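Local coordinates for nitroreductase family protein (Sphingopyxis sp., PDB 7DP1), which probably reduces nitro groups of dinitroaniline herbicides, using a bound flavin mononucleotide as cofactor and NADPH as the electron source, at residues R17-R22 against N213-P218; R27-A32 against L201-A206; Q127-F132 against E176-Y181. The protein carries 1 engineered substitution. All coordinates share one frame; numbering follows the deposited sequence.

Interaction 1 (R17-R22 against N213-P218). With FMN (flavin mononucleotide), chain C.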
loop_
_atom_site.group_PDB
_atom_site.type_symbol
_atom_site.label_atom_id
_atom_site.label_comp_id
_atom_site.label_asym_id
_atom_site.label_seq_id
_atom_site.Cartn_x
_atom_site.Cartn_y
_atom_site.Cartn_z
ATOM N N ARG A 17 -3.419 15.365 6.818
ATOM C CA ARG A 17 -2.311 15.934 7.590
ATOM C C ARG A 17 -1.043 15.092 7.568
ATOM O O ARG A 17 -0.001 15.548 8.056
ATOM C CB ARG A 17 -2.724 16.189 9.053
ATOM C CG ARG A 17 -3.952 17.076 9.202
ATOM C CD ARG A 17 -4.439 17.259 10.637
ATOM N NE ARG A 17 -5.097 18.566 10.795
ATOM C CZ ARG A 17 -6.407 18.745 10.977
ATOM N NH1 ARG A 17 -7.225 17.704 11.038
ATOM N NH2 ARG A 17 -6.904 19.973 11.099
ATOM N N ARG A 18 -1.114 13.879 7.024
ATOM C CA ARG A 18 0.094 13.063 6.873
ATOM C C ARG A 18 0.983 13.613 5.761
ATOM O O ARG A 18 0.534 13.815 4.641
ATOM C CB ARG A 18 -0.240 11.592 6.585
ATOM C CG ARG A 18 1.035 10.703 6.492
ATOM C CD ARG A 18 1.012 9.678 5.350
ATOM N NE ARG A 18 0.778 10.316 4.055
ATOM C CZ ARG A 18 1.710 10.904 3.316
ATOM N NH1 ARG A 18 2.965 10.957 3.749
ATOM N NH2 ARG A 18 1.375 11.471 2.147
ATOM N N ARG A 19 2.249 13.857 6.074
ATOM C CA ARG A 19 3.208 14.231 5.044
ATOM C C ARG A 19 4.545 13.541 5.292
ATOM O O ARG A 19 4.802 13.014 6.377
ATOM C CB ARG A 19 3.395 15.745 4.986
ATOM C CG ARG A 19 4.154 16.354 6.145
ATOM C CD ARG A 19 4.260 17.890 5.991
ATOM N NE ARG A 19 5.059 18.275 4.827
ATOM C CZ ARG A 19 4.839 19.330 4.038
ATOM N NH1 ARG A 19 3.852 20.193 4.284
ATOM N NH2 ARG A 19 5.653 19.550 3.012
ATOM N N SER A 20 5.393 13.526 4.278
ATOM C CA SER A 20 6.720 12.988 4.476
ATOM C C SER A 20 7.553 14.031 5.221
ATOM O O SER A 20 8.049 14.969 4.624
ATOM C CB SER A 20 7.342 12.607 3.138
ATOM O OG SER A 20 6.640 11.488 2.601
ATOM N N VAL A 21 7.719 13.833 6.525
ATOM C CA VAL A 21 8.420 14.787 7.384
ATOM C C VAL A 21 9.938 14.609 7.343
ATOM O O VAL A 21 10.455 13.512 7.578
ATOM C CB VAL A 21 7.911 14.654 8.838
ATOM C CG1 VAL A 21 8.798 15.381 9.799
ATOM C CG2 VAL A 21 6.470 15.157 8.925
ATOM N N ARG A 22 10.653 15.686 7.040
ATOM C CA ARG A 22 12.111 15.605 6.918
ATOM C C ARG A 22 12.810 16.527 7.912
ATOM O O ARG A 22 13.898 17.051 7.642
ATOM C CB ARG A 22 12.541 15.917 5.477
ATOM C CG ARG A 22 11.928 14.932 4.487
ATOM C CD ARG A 22 12.184 15.264 3.027
ATOM N NE ARG A 22 11.557 14.260 2.157
ATOM C CZ ARG A 22 10.403 14.435 1.518
ATOM N NH1 ARG A 22 9.745 15.581 1.638
ATOM N NH2 ARG A 22 9.904 13.461 0.757
ATOM N N ASN A 213 9.093 21.171 6.321
ATOM C CA ASN A 213 7.827 20.529 6.691
ATOM C C ASN A 213 6.531 21.299 6.437
ATOM O O ASN A 213 5.465 20.817 6.814
ATOM C CB ASN A 213 7.839 20.180 8.181
ATOM C CG ASN A 213 8.861 19.122 8.528
ATOM O OD1 ASN A 213 9.229 18.298 7.695
ATOM N ND2 ASN A 213 9.317 19.131 9.775
ATOM N N ARG A 214 6.580 22.461 5.792
ATOM C CA ARG A 214 5.370 23.281 5.739
ATOM C C ARG A 214 4.902 23.683 4.339
ATOM O O ARG A 214 3.780 24.173 4.173
ATOM C CB ARG A 214 5.572 24.560 6.563
ATOM C CG ARG A 214 5.935 24.346 8.027
ATOM C CD ARG A 214 5.824 25.672 8.785
ATOM N NE ARG A 214 4.440 26.133 8.779
ATOM C CZ ARG A 214 4.060 27.400 8.881
ATOM N NH1 ARG A 214 4.964 28.366 8.974
ATOM N NH2 ARG A 214 2.768 27.702 8.870
ATOM N N TRP A 215 5.734 23.442 3.334
ATOM C CA TRP A 215 5.344 23.714 1.957
ATOM C C TRP A 215 4.239 22.758 1.509
ATOM O O TRP A 215 4.218 21.593 1.900
ATOM C CB TRP A 215 6.562 23.620 1.030
ATOM C CG TRP A 215 7.288 22.306 1.135
ATOM C CD1 TRP A 215 8.246 21.974 2.051
ATOM C CD2 TRP A 215 7.087 21.140 0.325
ATOM N NE1 TRP A 215 8.674 20.684 1.845
ATOM C CE2 TRP A 215 7.974 20.145 0.799
ATOM C CE3 TRP A 215 6.251 20.841 -0.753
ATOM C CZ2 TRP A 215 8.048 18.874 0.229
ATOM C CZ3 TRP A 215 6.328 19.577 -1.324
ATOM C CH2 TRP A 215 7.220 18.608 -0.826
ATOM N N PRO A 216 3.297 23.261 0.698
ATOM C CA PRO A 216 2.180 22.443 0.225
ATOM C C PRO A 216 2.666 21.424 -0.789
ATOM O O PRO A 216 3.414 21.777 -1.703
ATOM C CB PRO A 216 1.239 23.466 -0.410
ATOM C CG PRO A 216 2.138 24.559 -0.844
ATOM C CD PRO A 216 3.264 24.616 0.132
ATOM N N VAL A 217 2.282 20.168 -0.594
ATOM C CA VAL A 217 2.753 19.085 -1.443
ATOM C C VAL A 217 1.766 18.780 -2.553
ATOM O O VAL A 217 0.633 18.375 -2.290
ATOM C CB VAL A 217 2.992 17.814 -0.624
ATOM C CG1 VAL A 217 3.701 16.770 -1.473
ATOM C CG2 VAL A 217 3.797 18.148 0.632
ATOM N N PRO A 218 2.219 18.906 -3.800
ATOM C CA PRO A 218 1.349 18.775 -4.975
ATOM C C PRO A 218 0.853 17.359 -5.240
ATOM O O PRO A 218 1.527 16.393 -4.910
ATOM C CB PRO A 218 2.243 19.254 -6.125
ATOM C CG PRO A 218 3.640 19.060 -5.641
ATOM C CD PRO A 218 3.610 19.244 -4.153
HETATM N N1 FMN C . 11.204 10.698 0.540
HETATM C C2 FMN C . 12.548 10.973 0.684
HETATM O O2 FMN C . 12.929 12.120 0.879
HETATM N N3 FMN C . 13.485 9.967 0.608
HETATM C C4 FMN C . 13.098 8.666 0.391
HETATM O O4 FMN C . 13.962 7.772 0.344
HETATM C C4A FMN C . 11.739 8.393 0.232
HETATM N N5 FMN C . 11.312 7.104 0.003
HETATM C C5A FMN C . 9.969 6.813 -0.134
HETATM C C6 FMN C . 9.584 5.492 -0.349
HETATM C C7 FMN C . 8.247 5.177 -0.495
HETATM C C7M FMN C . 7.805 3.763 -0.716
HETATM C C8 FMN C . 7.290 6.178 -0.423
HETATM C C8M FMN C . 5.851 5.772 -0.566
HETATM C C9 FMN C . 7.667 7.506 -0.209
HETATM C C9A FMN C . 9.018 7.831 -0.066
HETATM N N10 FMN C . 9.446 9.133 0.148
HETATM C C10 FMN C . 10.796 9.411 0.297
HETATM C "C1'" FMN C . 8.472 10.262 0.261
HETATM C "C2'" FMN C . 7.890 10.751 -1.062
HETATM O "O2'" FMN C . 8.814 11.599 -1.696
HETATM C "C3'" FMN C . 6.617 11.533 -0.753
HETATM O "O3'" FMN C . 5.654 10.589 -0.334
HETATM C "C4'" FMN C . 6.041 12.289 -1.947
HETATM O "O4'" FMN C . 6.879 13.332 -2.411
HETATM C "C5'" FMN C . 4.742 12.917 -1.505
HETATM O "O5'" FMN C . 5.033 13.803 -0.452
HETATM P P FMN C . 4.180 13.632 0.900
HETATM O O1P FMN C . 4.800 14.487 1.969
HETATM O O2P FMN C . 2.744 14.048 0.633
HETATM O O3P FMN C . 4.200 12.168 1.302
#
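Arg-19 and Trp-215 form a cation-pi pair joined by two hydrogen bonds to the carbonyl of the same tryptophan, linking two loops of the nitroreductase fold at its FMN pocket: segment 17-22, which leaves helix 11-17, and the loop segment 213-218, which follows strand 195-204. The guanidinium stands steeply on the indole, the planes 76° apart, with Arg-19 NH2 over the ring face and 3.3 Å from Trp-215 CE2. Both terminal nitrogens converge end-on upon one acceptor: Arg-19 NH2 lies 2.7 Å from Trp-215 O and in the carbonyl plane, whereas NH1 comes from above that plane. A first torsion of 72° aims the arginine at this loop, and a bend at chi3 turns its head onto the indole. Val-217 CG2 covers one guanidinium face; Asn-213 O lies over the other.

A second link runs from the Arg-22 backbone N to Asn-213 OD1, 3.0 Å away, and the amide is fixed from its other end, where ND2 donates to Ala-23 O and Asp-207 O. The side chains of Arg-18, Ser-20 and Arg-22 turn to the cofactor. Arg-22 NE donates to FMN O2 at 2.8 Å and its NH2 to N1. Arg-18 NH1 and NH2 share phosphate oxygen O3P with Ser-20 OG, and NH2 also reaches Arg-43 O of the second subunit. Beside them, Ser-20 N points almost straight at FMN O1P, 2.6 Å away at a donor angle of 176°.

Interaction 2 (R27-A32 against L201-A206)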
loop_
_atom_site.group_PDB
_atom_site.type_symbol
_atom_site.label_atom_id
_atom_site.label_comp_id
_atom_site.label_asym_id
_atom_site.label_seq_id
_atom_site.Cartn_x
_atom_site.Cartn_y
_atom_site.Cartn_z
ATOM N N ARG A 27 12.625 14.485 20.635
ATOM C CA ARG A 27 11.724 13.920 21.613
ATOM C C ARG A 27 11.597 12.431 21.316
ATOM O O ARG A 27 11.323 12.048 20.175
ATOM C CB ARG A 27 10.377 14.628 21.541
ATOM C CG ARG A 27 9.312 14.106 22.468
ATOM C CD ARG A 27 8.038 14.914 22.277
ATOM N NE ARG A 27 6.943 14.408 23.095
ATOM C CZ ARG A 27 5.717 14.918 23.090
ATOM N NH1 ARG A 27 5.441 15.957 22.315
ATOM N NH2 ARG A 27 4.770 14.396 23.860
ATOM N N PRO A 28 11.832 11.582 22.326
ATOM C CA PRO A 28 11.753 10.131 22.150
ATOM C C PRO A 28 10.360 9.688 21.761
ATOM O O PRO A 28 9.380 10.397 21.989
ATOM C CB PRO A 28 12.110 9.579 23.533
ATOM C CG PRO A 28 11.889 10.718 24.471
ATOM C CD PRO A 28 12.245 11.937 23.687
ATOM N N VAL A 29 10.288 8.522 21.145
ATOM C CA VAL A 29 9.024 7.905 20.816
ATOM C C VAL A 29 8.711 6.831 21.865
ATOM O O VAL A 29 9.553 5.993 22.188
ATOM C CB VAL A 29 9.065 7.311 19.402
ATOM C CG1 VAL A 29 7.740 6.682 19.055
ATOM C CG2 VAL A 29 9.405 8.401 18.408
ATOM N N ASP A 30 7.501 6.876 22.404
ATOM C CA ASP A 30 7.045 5.898 23.383
ATOM C C ASP A 30 6.946 4.503 22.779
ATOM O O ASP A 30 6.078 4.266 21.929
ATOM C CB ASP A 30 5.678 6.297 23.935
ATOM C CG ASP A 30 5.134 5.283 24.927
ATOM O OD1 ASP A 30 5.940 4.521 25.500
ATOM O OD2 ASP A 30 3.898 5.221 25.107
ATOM N N ARG A 31 7.831 3.594 23.196
ATOM C CA ARG A 31 7.775 2.194 22.737
ATOM C C ARG A 31 6.366 1.615 22.863
ATOM O O ARG A 31 5.897 0.894 21.982
ATOM C CB ARG A 31 8.733 1.311 23.538
ATOM C CG ARG A 31 8.612 -0.177 23.205
ATOM C CD ARG A 31 9.251 -1.064 24.271
ATOM N NE ARG A 31 9.416 -2.447 23.822
ATOM C CZ ARG A 31 8.427 -3.322 23.660
ATOM N NH1 ARG A 31 8.698 -4.553 23.253
ATOM N NH2 ARG A 31 7.170 -2.971 23.898
ATOM N N ALA A 32 5.708 1.926 23.978
ATOM C CA ALA A 32 4.343 1.476 24.246
ATOM C C ALA A 32 3.348 1.925 23.190
ATOM O O ALA A 32 2.524 1.131 22.719
ATOM C CB ALA A 32 3.895 1.959 25.607
ATOM N N LEU A 201 11.157 3.455 7.291
ATOM C CA LEU A 201 10.179 4.476 7.683
ATOM C C LEU A 201 10.767 5.237 8.874
ATOM O O LEU A 201 10.879 4.699 9.978
ATOM C CB LEU A 201 8.816 3.857 8.029
ATOM C CG LEU A 201 7.669 4.790 8.479
ATOM C CD1 LEU A 201 7.055 5.591 7.295
ATOM C CD2 LEU A 201 6.567 4.040 9.276
ATOM N N ALA A 202 11.236 6.455 8.640
ATOM C CA ALA A 202 11.744 7.260 9.744
ATOM C C ALA A 202 10.561 7.654 10.609
ATOM O O ALA A 202 9.532 8.060 10.079
ATOM C CB ALA A 202 12.474 8.470 9.228
ATOM N N ILE A 203 10.700 7.550 11.930
ATOM C CA ILE A 203 9.601 7.841 12.858
ATOM C C ILE A 203 9.997 8.779 13.986
ATOM O O ILE A 203 11.038 8.580 14.620
ATOM C CB ILE A 203 9.046 6.541 13.492
ATOM C CG1 ILE A 203 8.345 5.685 12.443
ATOM C CG2 ILE A 203 8.026 6.853 14.572
ATOM C CD1 ILE A 203 7.824 4.375 12.992
ATOM N N GLY A 204 9.153 9.777 14.267
ATOM C CA GLY A 204 9.416 10.700 15.359
ATOM C C GLY A 204 8.410 11.826 15.464
ATOM O O GLY A 204 7.345 11.791 14.821
ATOM N N HIS A 205 8.746 12.819 16.287
ATOM C CA HIS A 205 7.920 13.991 16.485
ATOM C C HIS A 205 8.345 15.064 15.491
ATOM O O HIS A 205 9.522 15.434 15.440
ATOM C CB HIS A 205 8.059 14.508 17.922
ATOM C CG HIS A 205 7.538 13.566 18.965
ATOM N ND1 HIS A 205 6.248 13.621 19.446
ATOM C CD2 HIS A 205 8.140 12.541 19.619
ATOM C CE1 HIS A 205 6.080 12.682 20.361
ATOM N NE2 HIS A 205 7.210 12.010 20.482
ATOM N N ALA A 206 7.400 15.567 14.705
ATOM C CA ALA A 206 7.710 16.568 13.683
ATOM C C ALA A 206 8.166 17.922 14.246
ATOM O O ALA A 206 7.563 18.451 15.179
ATOM C CB ALA A 206 6.508 16.768 12.788
HETATM O O HOH W 1 11.077 13.086 17.529
#
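Arg-27 lies flat on the imidazole of His-205, a guanidinium-aromatic stack where the chain of strand 195-204, in the central antiparallel sheet of the nitroreductase fold, runs on through the histidine. The planes are only 3° apart, and the centres of guanidinium and ring are separated by 4.1 Å. The overlap is offset, because it is CD that sits over the middle of the ring: this Arg-27 carbon is 3.4 Å from the His-205 centroid in a CH-pi contact. With CG anti to the backbone N (chi1 178°) and every later torsion extended, the arginine runs straight across the imidazole, from CB near CD2 to the guanidinium beyond CE1.

The ring edge meets the backbone of the same loop. His-205 NE2 donates a weak hydrogen bond to Pro-28 O at 3.1 Å, with the oxygen in the ring plane. A water joins the main chains, accepting from His-205 N at 2.7 Å and donating to Arg-27 O at 2.9 Å. An alanine in place of His-205 would probably leave the Arg-27 side chain without its flat support, free to swing, and Pro-28 O without its donor.

Farther along, Val-29 CG2 rests on Gly-204 CA at 3.8 Å and meets Ile-203 CG2 more loosely; Pro-135 and Val-136 also touch the valine. The strand is held by backbone bonds of Ile-203 with Val-136 and of Gly-204 with Ala-171, while His-205 pairs with Thr-25. On the loop side, helix 31-41 begins at once, and Arg-31 makes a cation-pi contact with Trp-228 of the second subunit. Asp-30 is the N-cap of that helix, its OD1 accepting weakly from Ala-32 N at 3.0 Å.

Interaction 3 (Q127-F132 against E176-Y181). With FMN (flavin mononucleotide), chain C.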
loop_
_atom_site.group_PDB
_atom_site.type_symbol
_atom_site.label_atom_id
_atom_site.label_comp_id
_atom_site.label_asym_id
_atom_site.label_seq_id
_atom_site.Cartn_x
_atom_site.Cartn_y
_atom_site.Cartn_z
ATOM N N GLN A 127 21.051 13.569 4.337
ATOM C CA GLN A 127 20.339 13.575 5.610
ATOM C C GLN A 127 19.388 12.384 5.685
ATOM O O GLN A 127 19.027 11.939 6.775
ATOM C CB GLN A 127 19.560 14.878 5.783
ATOM C CG GLN A 127 20.428 16.090 6.103
ATOM C CD GLN A 127 20.827 16.175 7.567
ATOM O OE1 GLN A 127 20.694 15.214 8.318
ATOM N NE2 GLN A 127 21.327 17.335 7.974
ATOM N N ASN A 128 19.000 11.866 4.519
ATOM C CA ASN A 128 18.149 10.673 4.434
ATOM C C ASN A 128 18.736 9.558 5.288
ATOM O O ASN A 128 18.025 8.818 5.970
ATOM C CB ASN A 128 18.023 10.172 2.984
ATOM C CG ASN A 128 16.846 10.781 2.229
ATOM O OD1 ASN A 128 15.744 10.241 2.241
ATOM N ND2 ASN A 128 17.097 11.883 1.523
ATOM N N TYR A 129 20.052 9.432 5.229
ATOM C CA TYR A 129 20.714 8.311 5.869
ATOM C C TYR A 129 20.947 8.555 7.367
ATOM O O TYR A 129 21.543 7.720 8.050
ATOM C CB TYR A 129 22.004 7.995 5.114
ATOM C CG TYR A 129 21.657 7.513 3.715
ATOM C CD1 TYR A 129 21.018 6.291 3.520
ATOM C CD2 TYR A 129 21.920 8.298 2.592
ATOM C CE1 TYR A 129 20.668 5.854 2.240
ATOM C CE2 TYR A 129 21.577 7.862 1.306
ATOM C CZ TYR A 129 20.958 6.643 1.143
ATOM O OH TYR A 129 20.622 6.208 -0.117
ATOM N N ARG A 130 20.413 9.668 7.874
ATOM C CA ARG A 130 20.237 9.845 9.308
ATOM C C ARG A 130 18.749 9.930 9.667
ATOM O O ARG A 130 18.391 10.369 10.758
ATOM C CB ARG A 130 20.919 11.131 9.777
ATOM C CG ARG A 130 22.259 11.423 9.149
ATOM C CD ARG A 130 22.798 12.762 9.657
ATOM N NE ARG A 130 23.963 12.633 10.523
ATOM C CZ ARG A 130 25.207 12.487 10.083
ATOM N NH1 ARG A 130 25.450 12.447 8.780
ATOM N NH2 ARG A 130 26.207 12.382 10.944
ATOM N N GLY A 131 17.885 9.465 8.769
ATOM C CA GLY A 131 16.458 9.452 9.032
ATOM C C GLY A 131 15.948 10.861 9.285
ATOM O O GLY A 131 14.927 11.067 9.943
ATOM N N PHE A 132 16.673 11.836 8.749
ATOM C CA PHE A 132 16.352 13.246 8.941
ATOM C C PHE A 132 16.281 13.577 10.419
ATOM O O PHE A 132 15.518 14.455 10.815
ATOM C CB PHE A 132 15.030 13.614 8.257
ATOM C CG PHE A 132 15.017 13.357 6.778
ATOM C CD1 PHE A 132 15.881 14.038 5.938
ATOM C CD2 PHE A 132 14.149 12.432 6.229
ATOM C CE1 PHE A 132 15.869 13.814 4.572
ATOM C CE2 PHE A 132 14.140 12.193 4.864
ATOM C CZ PHE A 132 15.003 12.885 4.033
ATOM N N GLU A 176 12.834 4.918 0.685
ATOM C CA GLU A 176 13.372 3.837 -0.135
ATOM C C GLU A 176 14.882 3.932 -0.267
ATOM O O GLU A 176 15.526 3.030 -0.811
ATOM C CB GLU A 176 12.741 3.857 -1.517
ATOM C CG GLU A 176 11.673 2.832 -1.694
ATOM C CD GLU A 176 10.659 3.248 -2.745
ATOM O OE1 GLU A 176 10.882 4.274 -3.431
ATOM O OE2 GLU A 176 9.641 2.542 -2.872
ATOM N N CYS A 177 15.448 5.036 0.205
ATOM C CA CYS A 177 16.887 5.256 0.054
ATOM C C CYS A 177 17.720 4.129 0.688
ATOM O O CYS A 177 18.815 3.817 0.222
ATOM C CB CYS A 177 17.276 6.604 0.669
ATOM S SG CYS A 177 16.870 6.739 2.428
ATOM N N TRP A 178 17.177 3.505 1.731
ATOM C CA TRP A 178 17.861 2.412 2.428
ATOM C C TRP A 178 18.020 1.173 1.544
ATOM O O TRP A 178 18.955 0.381 1.720
ATOM C CB TRP A 178 17.102 2.059 3.722
ATOM C CG TRP A 178 17.083 3.232 4.688
ATOM C CD1 TRP A 178 16.042 4.089 4.917
ATOM C CD2 TRP A 178 18.177 3.706 5.491
ATOM N NE1 TRP A 178 16.417 5.054 5.820
ATOM C CE2 TRP A 178 17.722 4.837 6.192
ATOM C CE3 TRP A 178 19.492 3.265 5.698
ATOM C CZ2 TRP A 178 18.529 5.537 7.091
ATOM C CZ3 TRP A 178 20.304 3.969 6.588
ATOM C CH2 TRP A 178 19.819 5.089 7.273
ATOM N N ALA A 179 17.111 1.000 0.588
ATOM C CA ALA A 179 17.207 -0.138 -0.312
ATOM C C ALA A 179 18.420 -0.021 -1.242
ATOM O O ALA A 179 18.817 -1.005 -1.859
ATOM C CB ALA A 179 15.898 -0.293 -1.133
ATOM N N MET A 180 19.010 1.171 -1.333
ATOM C CA MET A 180 20.292 1.364 -2.038
ATOM C C MET A 180 21.455 0.599 -1.420
ATOM O O MET A 180 22.473 0.390 -2.073
ATOM C CB MET A 180 20.657 2.847 -2.111
ATOM C CG MET A 180 19.818 3.637 -3.105
ATOM S SD MET A 180 20.359 3.313 -4.799
ATOM C CE MET A 180 19.349 1.902 -5.251
ATOM N N TYR A 181 21.320 0.225 -0.153
ATOM C CA TYR A 181 22.378 -0.515 0.545
ATOM C C TYR A 181 21.754 -1.668 1.311
ATOM O O TYR A 181 22.134 -1.917 2.457
ATOM C CB TYR A 181 23.159 0.377 1.522
ATOM C CG TYR A 181 23.715 1.613 0.887
ATOM C CD1 TYR A 181 24.891 1.562 0.144
ATOM C CD2 TYR A 181 23.053 2.829 1.001
ATOM C CE1 TYR A 181 25.399 2.682 -0.457
ATOM C CE2 TYR A 181 23.560 3.965 0.400
ATOM C CZ TYR A 181 24.733 3.884 -0.330
ATOM O OH TYR A 181 25.248 5.007 -0.934
HETATM N N1 FMN C . 11.204 10.698 0.540
HETATM C C2 FMN C . 12.548 10.973 0.684
HETATM O O2 FMN C . 12.929 12.120 0.879
HETATM N N3 FMN C . 13.485 9.967 0.608
HETATM C C4 FMN C . 13.098 8.666 0.391
HETATM O O4 FMN C . 13.962 7.772 0.344
HETATM C C4A FMN C . 11.739 8.393 0.232
HETATM N N5 FMN C . 11.312 7.104 0.003
HETATM C C5A FMN C . 9.969 6.813 -0.134
HETATM C C6 FMN C . 9.584 5.492 -0.349
HETATM C C7 FMN C . 8.247 5.177 -0.495
HETATM C C7M FMN C . 7.805 3.763 -0.716
HETATM C C8 FMN C . 7.290 6.178 -0.423
HETATM C C8M FMN C . 5.851 5.772 -0.566
HETATM C C9 FMN C . 7.667 7.506 -0.209
HETATM C C9A FMN C . 9.018 7.831 -0.066
HETATM N N10 FMN C . 9.446 9.133 0.148
HETATM C C10 FMN C . 10.796 9.411 0.297
HETATM C "C1'" FMN C . 8.472 10.262 0.261
HETATM C "C2'" FMN C . 7.890 10.751 -1.062
HETATM O "O2'" FMN C . 8.814 11.599 -1.696
HETATM C "C3'" FMN C . 6.617 11.533 -0.753
HETATM O "O3'" FMN C . 5.654 10.589 -0.334
HETATM C "C4'" FMN C . 6.041 12.289 -1.947
HETATM O "O4'" FMN C . 6.879 13.332 -2.411
HETATM C "C5'" FMN C . 4.742 12.917 -1.505
HETATM O "O5'" FMN C . 5.033 13.803 -0.452
HETATM P P FMN C . 4.180 13.632 0.900
HETATM O O1P FMN C . 4.800 14.487 1.969
HETATM O O2P FMN C . 2.744 14.048 0.633
HETATM O O3P FMN C . 4.200 12.168 1.302
#
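Tyr-129 and Cys-177 supply the hydrogen bond that crosses this contact: the phenol OH donates to Cys-177 O at 3.0 Å. It approaches from well above the carbonyl plane, while Met-180 N, closing a 3-10 turn, reaches the same oxygen from the opposite face. Two donors therefore grip this buried acceptor.

Aromatic contacts form the second group. Tyr-129 presents its edge to the face of Trp-178 in a T-shaped pair, the planes at 85° and the tyrosine ring centroid 5.3 Å from that of the indole six-membered ring. CD1 of Tyr-129 does the touching, over CZ3 and CE3. Tyr-181 in turn directs its edge at the face of Tyr-129, an offset edge-to-face pair with ring centroids 5.6 Å apart. The indole is fixed from beyond the two segments, its NE1 donating to Gln-175 OE1 and its ring meeting Phe-139 edge-to-face.

Sulfur packing comes next. A first torsion of 59° places Cys-177 SG between its own backbone N and carbonyl carbon, where it lies 4.4 Å from the Tyr-129 ring centroid, obliquely placed. The same SG touches Asn-128 CB at 3.7 Å and sits over the indole toward its rim.

The last group is polar and belongs to the flavin. Asn-128 OD1 accepts from FMN N3 at 2.8 Å, and its ND2 donates to Phe-125 O, which helps set the amide's rotation. Cys-177 N donates to FMN O4 at 3.1 Å, and Glu-176 N to FMN N5 at 2.7 Å. The aromatic cluster lies next to the residues that bond the N3-O4-N5 edge of the isoalloxazine, and a backbone N-H directed at N5 is a familiar feature of flavin sites, here that of an FMN-dependent nitroreductase.

The three contacts are spaced evenly, their centres about 17 to 18 Å apart. Along the chain, interaction 1 spans the other two, and interaction 2 likewise spans interaction 3. Interactions 1 and 3 work on one FMN: 17-22 with 213-218 serves its phosphate and pyrimidine, 127-132 with 176-181 its isoalloxazine edge. Arg-22 CG packs on Phe-132 CE2 at 3.5 Å, so these two parts of the pocket touch directly. Residues distant in sequence thereby meet at one cofactor. Interaction 2 lies away from the flavin and packs the 27-32 loop on the antiparallel sheet, whose strand 195-204 leads back toward the others, with Ala-202 meeting Gly-131 and Ala-206 meeting Val-21.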